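Local coordinates for protein N-methyltransferase (Streptoalloteichus sp. ATCC 53650, PDB 5BSZ) that probably transfers a methyl group from S-adenosylmethionine to the amino group of a deoxysugar, as a sugar N-methyltransferase associated with kedarcidin, at residues Arg42-Cys56 with Leu65-Leu77. Residues are numbered along the deposited sequence; the frame is centred on the assembly and turned at random.
With SAH (S-adenosyl-L-homocysteine), chain B.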
ATOM      1  N   ARG A  42      36.090  -2.184 -32.316  1.00 22.67           N
ATOM      2  CA  ARG A  42      36.720  -2.126 -33.628  1.00 22.42           C
ATOM      3  C   ARG A  42      38.121  -1.532 -33.583  1.00 26.93           C
ATOM      4  O   ARG A  42      39.004  -1.991 -34.314  1.00 27.44           O
ATOM      5  CB  ARG A  42      35.819  -1.439 -34.622  1.00 23.77           C
ATOM      6  CG  ARG A  42      34.580  -2.248 -34.994  1.00 22.26           C
ATOM      7  CD  ARG A  42      34.940  -3.339 -35.995  1.00 24.85           C
ATOM      8  NE  ARG A  42      33.791  -4.174 -36.367  1.00 21.41           N
ATOM      9  CZ  ARG A  42      32.774  -3.779 -37.123  1.00 23.36           C
ATOM     10  NH1 ARG A  42      32.707  -2.560 -37.631  1.00 31.98           N
ATOM     11  NH2 ARG A  42      31.787  -4.605 -37.401  1.00 26.74           N
ATOM     12  N   GLU A  43      38.382  -0.603 -32.669  1.00 25.21           N
ATOM     13  CA  GLU A  43      39.761  -0.159 -32.456  1.00 26.63           C
ATOM     14  C   GLU A  43      40.697  -1.285 -32.097  1.00 28.60           C
ATOM     15  O   GLU A  43      41.867  -1.206 -32.429  1.00 29.10           O
ATOM     16  CB  GLU A  43      39.955   0.860 -31.321  1.00 26.73           C
ATOM     17  CG  GLU A  43      39.303   2.204 -31.530  1.00 37.08           C
ATOM     18  CD  GLU A  43      39.466   3.142 -30.325  1.00 37.80           C
ATOM     19  OE1 GLU A  43      39.447   2.734 -29.144  1.00 41.49           O
ATOM     20  OE2 GLU A  43      39.537   4.351 -30.559  1.00 48.75           O
ATOM     21  N   ARG A  44      40.235  -2.248 -31.307  1.00 22.47           N
ATOM     22  CA  ARG A  44      41.119  -3.266 -30.750  1.00 21.45           C
ATOM     23  C   ARG A  44      41.014  -4.551 -31.596  1.00 25.97           C
ATOM     24  O   ARG A  44      41.868  -5.405 -31.504  1.00 28.68           O
ATOM     25  CB  ARG A  44      40.768  -3.549 -29.288  1.00 22.76           C
ATOM     26  CG  ARG A  44      41.258  -2.510 -28.263  1.00 24.25           C
ATOM     27  CD  ARG A  44      40.278  -2.339 -27.066  1.00 27.53           C
ATOM     28  NE  ARG A  44      40.763  -1.215 -26.265  1.00 22.02           N
ATOM     29  CZ  ARG A  44      40.510   0.043 -26.580  1.00 20.24           C
ATOM     30  NH1 ARG A  44      39.655   0.344 -27.556  1.00 23.31           N
ATOM     31  NH2 ARG A  44      41.065   0.992 -25.877  1.00 26.24           N
ATOM     32  N   ARG A  45      39.951  -4.675 -32.379  1.00 26.35           N
ATOM     33  CA  ARG A  45      39.611  -5.905 -33.103  1.00 27.57           C
ATOM     34  C   ARG A  45      38.873  -5.503 -34.360  1.00 24.72           C
ATOM     35  O   ARG A  45      37.642  -5.524 -34.441  1.00 27.54           O
ATOM     36  CB  ARG A  45      38.806  -6.887 -32.262  1.00 30.17           C
ATOM     37  CG  ARG A  45      39.051  -8.306 -32.780  1.00 34.97           C
ATOM     38  CD  ARG A  45      38.656  -9.375 -31.803  1.00 32.98           C
ATOM     39  NE  ARG A  45      38.507 -10.726 -32.357  1.00 30.21           N
ATOM     40  CZ  ARG A  45      39.434 -11.679 -32.299  1.00 27.45           C
ATOM     41  NH1 ARG A  45      39.151 -12.865 -32.767  1.00 25.99           N
ATOM     42  NH2 ARG A  45      40.612 -11.485 -31.746  1.00 30.78           N
ATOM     43  N   PRO A  46      39.647  -5.085 -35.379  1.00 27.17           N
ATOM     44  CA  PRO A  46      39.071  -4.446 -36.570  1.00 27.76           C
ATOM     45  C   PRO A  46      38.060  -5.306 -37.336  1.00 21.08           C
ATOM     46  O   PRO A  46      37.147  -4.797 -38.002  1.00 25.43           O
ATOM     47  CB  PRO A  46      40.310  -4.101 -37.410  1.00 26.63           C
ATOM     48  CG  PRO A  46      41.419  -3.999 -36.420  1.00 27.74           C
ATOM     49  CD  PRO A  46      41.111  -4.986 -35.330  1.00 25.47           C
ATOM     50  N   GLY A  47      38.263  -6.606 -37.295  1.00 22.61           N
ATOM     51  CA  GLY A  47      37.378  -7.502 -38.027  1.00 26.79           C
ATOM     52  C   GLY A  47      36.236  -8.013 -37.171  1.00 34.07           C
ATOM     53  O   GLY A  47      35.531  -8.905 -37.615  1.00 30.94           O
ATOM     54  N   ALA A  48      36.034  -7.475 -35.957  1.00 28.67           N
ATOM     55  CA  ALA A  48      35.065  -8.069 -35.003  1.00 22.61           C
ATOM     56  C   ALA A  48      33.678  -8.181 -35.624  1.00 20.28           C
ATOM     57  O   ALA A  48      33.145  -7.183 -36.156  1.00 19.93           O
ATOM     58  CB  ALA A  48      34.987  -7.200 -33.744  1.00 23.00           C
ATOM     59  N   ARG A  49      33.034  -9.348 -35.548  1.00 23.06           N
ATOM     60  CA  ARG A  49      31.679  -9.460 -36.143  1.00 18.73           C
ATOM     61  C   ARG A  49      30.645 -10.172 -35.288  1.00 17.50           C
ATOM     62  O   ARG A  49      29.464 -10.219 -35.634  1.00 18.87           O
ATOM     63  CB  ARG A  49      31.709 -10.118 -37.528  1.00 28.51           C
ATOM     64  CG  ARG A  49      32.161 -11.560 -37.551  1.00 24.45           C
ATOM     65  CD  ARG A  49      32.125 -12.242 -38.930  1.00 26.32           C
ATOM     66  NE  ARG A  49      30.911 -12.109 -39.747  1.00 26.02           N
ATOM     67  CZ  ARG A  49      29.825 -12.886 -39.780  1.00 27.25           C
ATOM     68  NH1 ARG A  49      28.872 -12.567 -40.655  1.00 29.47           N
ATOM     69  NH2 ARG A  49      29.607 -13.943 -38.978  1.00 23.56           N
ATOM     70  N   SER A  50      31.103 -10.753 -34.184  1.00 20.90           N
ATOM     71  CA  SER A  50      30.235 -11.428 -33.252  1.00 17.15           C
ATOM     72  C   SER A  50      30.306 -10.751 -31.878  1.00 18.48           C
ATOM     73  O   SER A  50      31.366 -10.299 -31.451  1.00 15.01           O
ATOM     74  CB  SER A  50      30.590 -12.903 -33.099  1.00 17.03           C
ATOM     75  OG  SER A  50      31.862 -13.092 -32.556  1.00 17.41           O
ATOM     76  N   LEU A  51      29.147 -10.706 -31.230  1.00 18.05           N
ATOM     77  CA  LEU A  51      29.007  -9.952 -29.953  1.00 17.81           C
ATOM     78  C   LEU A  51      27.953 -10.598 -29.062  1.00 16.36           C
ATOM     79  O   LEU A  51      26.844 -10.962 -29.517  1.00 16.08           O
ATOM     80  CB  LEU A  51      28.630  -8.500 -30.232  1.00 16.89           C
ATOM     81  CG  LEU A  51      28.484  -7.615 -28.969  1.00 18.23           C
ATOM     82  CD1 LEU A  51      29.028  -6.231 -29.219  1.00 22.13           C
ATOM     83  CD2 LEU A  51      27.049  -7.530 -28.517  1.00 18.91           C
ATOM     84  N   LEU A  52      28.300 -10.730 -27.784  1.00 16.88           N
ATOM     85  CA  LEU A  52      27.347 -11.095 -26.748  1.00 14.70           C
ATOM     86  C   LEU A  52      27.077  -9.960 -25.735  1.00 17.84           C
ATOM     87  O   LEU A  52      28.016  -9.381 -25.212  1.00 15.96           O
ATOM     88  CB  LEU A  52      27.887 -12.304 -26.013  1.00 15.96           C
ATOM     89  CG  LEU A  52      27.129 -12.687 -24.740  1.00 15.26           C
ATOM     90  CD1 LEU A  52      25.800 -13.342 -25.064  1.00 17.99           C
ATOM     91  CD2 LEU A  52      27.873 -13.552 -23.767  1.00 18.42           C
ATOM     92  N   ASP A  53      25.807  -9.590 -25.570  1.00 17.16           N
ATOM     93  CA  ASP A  53      25.375  -8.574 -24.593  1.00 15.99           C
ATOM     94  C   ASP A  53      24.732  -9.260 -23.384  1.00 14.54           C
ATOM     95  O   ASP A  53      23.674  -9.914 -23.457  1.00 14.91           O
ATOM     96  CB  ASP A  53      24.460  -7.540 -25.245  1.00 16.91           C
ATOM     97  CG  ASP A  53      24.063  -6.384 -24.303  1.00 16.88           C
ATOM     98  OD1 ASP A  53      24.847  -6.108 -23.361  1.00 15.04           O
ATOM     99  OD2 ASP A  53      22.981  -5.776 -24.537  1.00 14.70           O
ATOM    100  N   VAL A  54      25.416  -9.127 -22.249  1.00 13.61           N
ATOM    101  CA  VAL A  54      25.087  -9.803 -20.996  1.00 13.71           C
ATOM    102  C   VAL A  54      24.241  -8.877 -20.106  1.00 17.92           C
ATOM    103  O   VAL A  54      24.634  -7.749 -19.836  1.00 14.86           O
ATOM    104  CB  VAL A  54      26.355 -10.233 -20.245  1.00 13.72           C
ATOM    105  CG1 VAL A  54      26.010 -10.887 -18.925  1.00 16.62           C
ATOM    106  CG2 VAL A  54      27.192 -11.157 -21.125  1.00 13.90           C
ATOM    107  N   ALA A  55      23.078  -9.393 -19.686  1.00 15.70           N
ATOM    108  CA  ALA A  55      21.990  -8.628 -19.047  1.00 16.42           C
ATOM    109  C   ALA A  55      21.430  -7.588 -19.978  1.00 17.16           C
ATOM    110  O   ALA A  55      21.350  -6.420 -19.628  1.00 15.97           O
ATOM    111  CB  ALA A  55      22.402  -8.032 -17.695  1.00 15.91           C
ATOM    112  N   CYS A  56      20.988  -8.073 -21.140  1.00 15.66           N
ATOM    113  CA  CYS A  56      20.639  -7.249 -22.262  1.00 15.93           C
ATOM    114  C   CYS A  56      19.245  -6.565 -22.138  1.00 15.41           C
ATOM    115  O   CYS A  56      18.900  -5.746 -22.960  1.00 18.13           O
ATOM    116  CB  CYS A  56      20.767  -8.079 -23.531  1.00 14.58           C
ATOM    117  SG  CYS A  56      19.548  -9.424 -23.649  1.00 18.23           S
ATOM    118  N   LEU A  65      23.442  -2.834 -32.332  1.00 23.62           N
ATOM    119  CA  LEU A  65      24.720  -3.436 -32.578  1.00 21.54           C
ATOM    120  C   LEU A  65      24.728  -4.459 -33.732  1.00 23.13           C
ATOM    121  O   LEU A  65      25.759  -4.657 -34.367  1.00 23.42           O
ATOM    122  CB  LEU A  65      25.170  -4.070 -31.294  1.00 20.72           C
ATOM    123  CG  LEU A  65      25.677  -3.002 -30.285  1.00 22.34           C
ATOM    124  CD1 LEU A  65      25.574  -3.636 -28.913  1.00 22.29           C
ATOM    125  CD2 LEU A  65      27.111  -2.587 -30.497  1.00 25.34           C
ATOM    126  N   VAL A  66      23.594  -5.088 -34.002  1.00 24.33           N
ATOM    127  CA  VAL A  66      23.578  -6.207 -34.903  1.00 24.22           C
ATOM    128  C   VAL A  66      23.941  -5.809 -36.329  1.00 24.97           C
ATOM    129  O   VAL A  66      24.412  -6.670 -37.063  1.00 22.05           O
ATOM    130  CB  VAL A  66      22.253  -7.020 -34.986  1.00 25.18           C
ATOM    131  CG1 VAL A  66      21.960  -7.761 -33.705  1.00 37.01           C
ATOM    132  CG2 VAL A  66      21.089  -6.191 -35.549  1.00 28.98           C
ATOM    133  N   GLU A  67      23.725  -4.563 -36.736  1.00 27.76           N
ATOM    134  CA  GLU A  67      24.179  -4.127 -38.076  1.00 32.72           C
ATOM    135  C   GLU A  67      25.687  -4.324 -38.217  1.00 31.68           C
ATOM    136  O   GLU A  67      26.237  -4.655 -39.288  1.00 29.47           O
ATOM    137  CB  GLU A  67      23.910  -2.636 -38.296  1.00 44.39           C
ATOM    138  CG  GLU A  67      22.750  -2.038 -37.522  1.00 54.44           C
ATOM    139  CD  GLU A  67      22.437  -0.627 -37.999  1.00 64.65           C
ATOM    140  OE1 GLU A  67      21.309  -0.183 -37.715  1.00 48.43           O
ATOM    141  OE2 GLU A  67      23.293   0.023 -38.665  1.00 71.11           O
ATOM    142  N   HIS A  68      26.382  -4.110 -37.106  1.00 23.65           N
ATOM    143  CA  HIS A  68      27.848  -4.170 -37.152  1.00 22.33           C
ATOM    144  C   HIS A  68      28.342  -5.535 -36.756  1.00 19.89           C
ATOM    145  O   HIS A  68      29.414  -5.958 -37.189  1.00 23.11           O
ATOM    146  CB  HIS A  68      28.423  -3.038 -36.275  1.00 23.42           C
ATOM    147  CG  HIS A  68      27.900  -1.694 -36.675  1.00 24.95           C
ATOM    148  ND1 HIS A  68      28.147  -1.156 -37.925  1.00 26.67           N
ATOM    149  CD2 HIS A  68      27.045  -0.834 -36.058  1.00 25.29           C
ATOM    150  CE1 HIS A  68      27.508  -0.001 -38.041  1.00 26.63           C
ATOM    151  NE2 HIS A  68      26.849   0.224 -36.918  1.00 29.58           N
ATOM    152  N   PHE A  69      27.580  -6.208 -35.894  1.00 21.41           N
ATOM    153  CA  PHE A  69      28.011  -7.458 -35.302  1.00 19.50           C
ATOM    154  C   PHE A  69      26.902  -8.459 -35.595  1.00 21.64           C
ATOM    155  O   PHE A  69      26.119  -8.805 -34.714  1.00 20.60           O
ATOM    156  CB  PHE A  69      28.269  -7.318 -33.802  1.00 24.84           C
ATOM    157  CG  PHE A  69      29.332  -6.303 -33.481  1.00 23.92           C
ATOM    158  CD1 PHE A  69      30.671  -6.615 -33.598  1.00 26.83           C
ATOM    159  CD2 PHE A  69      28.971  -5.033 -33.071  1.00 23.10           C
ATOM    160  CE1 PHE A  69      31.637  -5.665 -33.307  1.00 30.52           C
ATOM    161  CE2 PHE A  69      29.914  -4.070 -32.779  1.00 17.89           C
ATOM    162  CZ  PHE A  69      31.256  -4.380 -32.892  1.00 26.38           C
ATOM    163  N   PRO A  70      26.788  -8.872 -36.872  1.00 23.63           N
ATOM    164  CA  PRO A  70      25.603  -9.639 -37.293  1.00 25.36           C
ATOM    165  C   PRO A  70      25.483 -11.006 -36.603  1.00 20.79           C
ATOM    166  O   PRO A  70      24.404 -11.557 -36.586  1.00 21.61           O
ATOM    167  CB  PRO A  70      25.795  -9.758 -38.824  1.00 28.37           C
ATOM    168  CG  PRO A  70      27.284  -9.606 -39.057  1.00 26.84           C
ATOM    169  CD  PRO A  70      27.652  -8.545 -38.024  1.00 26.15           C
ATOM    170  N   ASP A  71      26.534 -11.547 -36.005  1.00 17.51           N
ATOM    171  CA  ASP A  71      26.436 -12.857 -35.308  1.00 18.89           C
ATOM    172  C   ASP A  71      26.403 -12.504 -33.792  1.00 18.34           C
ATOM    173  O   ASP A  71      27.434 -12.417 -33.120  1.00 20.36           O
ATOM    174  CB  ASP A  71      27.623 -13.733 -35.719  1.00 17.35           C
ATOM    175  CG  ASP A  71      27.814 -14.992 -34.886  1.00 18.22           C
ATOM    176  OD1 ASP A  71      26.844 -15.502 -34.291  1.00 22.78           O
ATOM    177  OD2 ASP A  71      28.978 -15.489 -34.804  1.00 21.24           O
ATOM    178  N   ALA A  72      25.192 -12.299 -33.277  1.00 19.37           N
ATOM    179  CA  ALA A  72      25.024 -11.705 -31.934  1.00 23.69           C
ATOM    180  C   ALA A  72      24.176 -12.599 -31.045  1.00 24.41           C
ATOM    181  O   ALA A  72      23.408 -13.467 -31.534  1.00 20.03           O
ATOM    182  CB  ALA A  72      24.369 -10.332 -32.056  1.00 23.32           C
ATOM    183  N   ALA A  73      24.270 -12.351 -29.736  1.00 22.73           N
ATOM    184  CA  ALA A  73      23.422 -13.038 -28.767  1.00 16.04           C
ATOM    185  C   ALA A  73      23.234 -12.181 -27.529  1.00 16.24           C
ATOM    186  O   ALA A  73      24.002 -11.232 -27.286  1.00 15.30           O
ATOM    187  CB  ALA A  73      23.979 -14.392 -28.337  1.00 16.65           C
ATOM    188  N   GLY A  74      22.218 -12.556 -26.761  1.00 16.59           N
ATOM    189  CA  GLY A  74      22.004 -11.927 -25.440  1.00 19.50           C
ATOM    190  C   GLY A  74      21.947 -12.934 -24.317  1.00 19.05           C
ATOM    191  O   GLY A  74      21.681 -14.128 -24.549  1.00 20.37           O
ATOM    192  N   VAL A  75      22.149 -12.457 -23.084  1.00 16.06           N
ATOM    193  CA  VAL A  75      21.917 -13.244 -21.883  1.00 15.64           C
ATOM    194  C   VAL A  75      21.027 -12.376 -21.007  1.00 19.80           C
ATOM    195  O   VAL A  75      21.301 -11.160 -20.860  1.00 14.13           O
ATOM    196  CB  VAL A  75      23.231 -13.562 -21.155  1.00 17.13           C
ATOM    197  CG1 VAL A  75      23.016 -13.880 -19.690  1.00 17.24           C
ATOM    198  CG2 VAL A  75      23.936 -14.733 -21.834  1.00 21.55           C
ATOM    199  N   GLU A  76      19.951 -12.972 -20.495  1.00 18.20           N
ATOM    200  CA  GLU A  76      18.999 -12.233 -19.614  1.00 20.91           C
ATOM    201  C   GLU A  76      18.383 -13.238 -18.631  1.00 24.41           C
ATOM    202  O   GLU A  76      17.904 -14.293 -19.061  1.00 24.10           O
ATOM    203  CB  GLU A  76      17.926 -11.649 -20.512  1.00 23.70           C
ATOM    204  CG  GLU A  76      17.120 -10.440 -20.116  1.00 26.08           C
ATOM    205  CD  GLU A  76      17.471  -9.717 -18.843  1.00 21.36           C
ATOM    206  OE1 GLU A  76      18.060  -8.641 -18.928  1.00 17.48           O
ATOM    207  OE2 GLU A  76      17.047 -10.215 -17.783  1.00 18.55           O
ATOM    208  N   LEU A  77      18.432 -12.947 -17.333  1.00 20.01           N
ATOM    209  CA  LEU A  77      17.834 -13.811 -16.323  1.00 16.89           C
ATOM    210  C   LEU A  77      16.340 -13.703 -16.258  1.00 17.40           C
ATOM    211  O   LEU A  77      15.669 -14.656 -15.893  1.00 18.89           O
ATOM    212  CB  LEU A  77      18.454 -13.621 -14.943  1.00 18.51           C
ATOM    213  CG  LEU A  77      18.040 -14.583 -13.828  1.00 20.26           C
ATOM    214  CD1 LEU A  77      18.413 -16.007 -14.278  1.00 23.86           C
ATOM    215  CD2 LEU A  77      18.773 -14.154 -12.583  1.00 23.24           C
TER
HETATM  216  N   SAH B 301      21.942  -3.740 -20.229  1.00 24.51           N
HETATM  217  CA  SAH B 301      20.479  -3.364 -20.267  1.00 24.52           C
HETATM  218  CB  SAH B 301      19.676  -3.800 -19.022  1.00 21.33           C
HETATM  219  CG  SAH B 301      19.268  -2.818 -17.950  1.00 24.60           C
HETATM  220  SD  SAH B 301      18.320  -3.405 -16.587  1.00 19.83           S
HETATM  221  C   SAH B 301      20.465  -1.908 -20.626  1.00 25.41           C
HETATM  222  O   SAH B 301      21.459  -1.195 -20.653  1.00 20.61           O
HETATM  223  OXT SAH B 301      19.454  -1.440 -21.054  1.00 24.40           O
HETATM  224  C5' SAH B 301      19.307  -4.651 -15.801  1.00 20.97           C
HETATM  225  C4' SAH B 301      18.959  -6.032 -16.389  1.00 21.28           C
HETATM  226  O4' SAH B 301      19.797  -7.052 -15.812  1.00 22.79           O
HETATM  227  C3' SAH B 301      17.538  -6.482 -16.063  1.00 20.00           C
HETATM  228  O3' SAH B 301      16.883  -6.745 -17.301  1.00 17.62           O
HETATM  229  C2' SAH B 301      17.630  -7.775 -15.267  1.00 21.02           C
HETATM  230  O2' SAH B 301      16.609  -8.735 -15.637  1.00 20.30           O
HETATM  231  C1' SAH B 301      19.030  -8.225 -15.593  1.00 22.10           C
HETATM  232  N9  SAH B 301      19.682  -9.050 -14.557  1.00 25.36           N
HETATM  233  C8  SAH B 301      19.648  -8.871 -13.203  1.00 24.79           C
HETATM  234  N7  SAH B 301      20.348  -9.848 -12.583  1.00 28.41           N
HETATM  235  C5  SAH B 301      20.797 -10.676 -13.562  1.00 22.02           C
HETATM  236  C6  SAH B 301      21.583 -11.907 -13.584  1.00 20.57           C
HETATM  237  N6  SAH B 301      21.986 -12.372 -12.387  1.00 22.95           N
HETATM  238  N1  SAH B 301      21.867 -12.441 -14.794  1.00 20.07           N
HETATM  239  C2  SAH B 301      21.406 -11.937 -15.943  1.00 17.33           C
HETATM  240  N3  SAH B 301      20.681 -10.806 -16.016  1.00 19.29           N
HETATM  241  C4  SAH B 301      20.363 -10.153 -14.873  1.00 20.90           C
HETATM  242  O   HOH W   1      31.007 -14.860 -36.497  1.00 18.57           O
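Leu-51 and Ala-73 lie on neighbouring parallel strands, 50-54 and 71-76, whose axes run 10° apart. Arg-49 O accepts from Asp-71 N; Leu-51 then donates to Asp-71 O and accepts from Ala-73 N, and Asp-53 donates to Ala-73 O and accepts from Val-75 N; the bond from Ala-73 N to Leu-51 O measures 2.9 Å. At the far end Val-75 O accepts from Cys-56 N at 3.1 Å and, weakly, from Ala-55 N. With helix 60-65 between them, the strands form a beta-alpha-beta unit of the Rossmann-like methyltransferase fold, and their C-terminal ends meet S-adenosyl-L-homocysteine. Ala-55 O accepts from the ligand's amino N at 2.8 Å, while the Glu-76 carboxylate takes both ribose hydroxyls, OE1 from O3' and OE2 from O2' at 2.6 Å. Gly-57 N and Ser-78 N also donate to this carboxylate, fixing its rotation. At the opposite end the Phe-69 ring lies between Leu-51 CD1, 4.3 Å from the ring centroid in a CH-pi contact, and Arg-42 NH2, above the other face near the rim, the guanidinium and ring planes 47° apart. Bent at chi2 (-78°), Arg-42 grips Ala-48 O in its guanidinium plane through NE (3.1 Å) and NH2. On the sheet face that carries Leu-52, Ala-73 and Val-75, Leu-52 CD1 reaches Ala-73 CB and, at 4.0 Å, Val-75 CG2. A water bridges Arg-49 NH2 and Asp-71 OD2, an oxygen that also pairs with Arg-106.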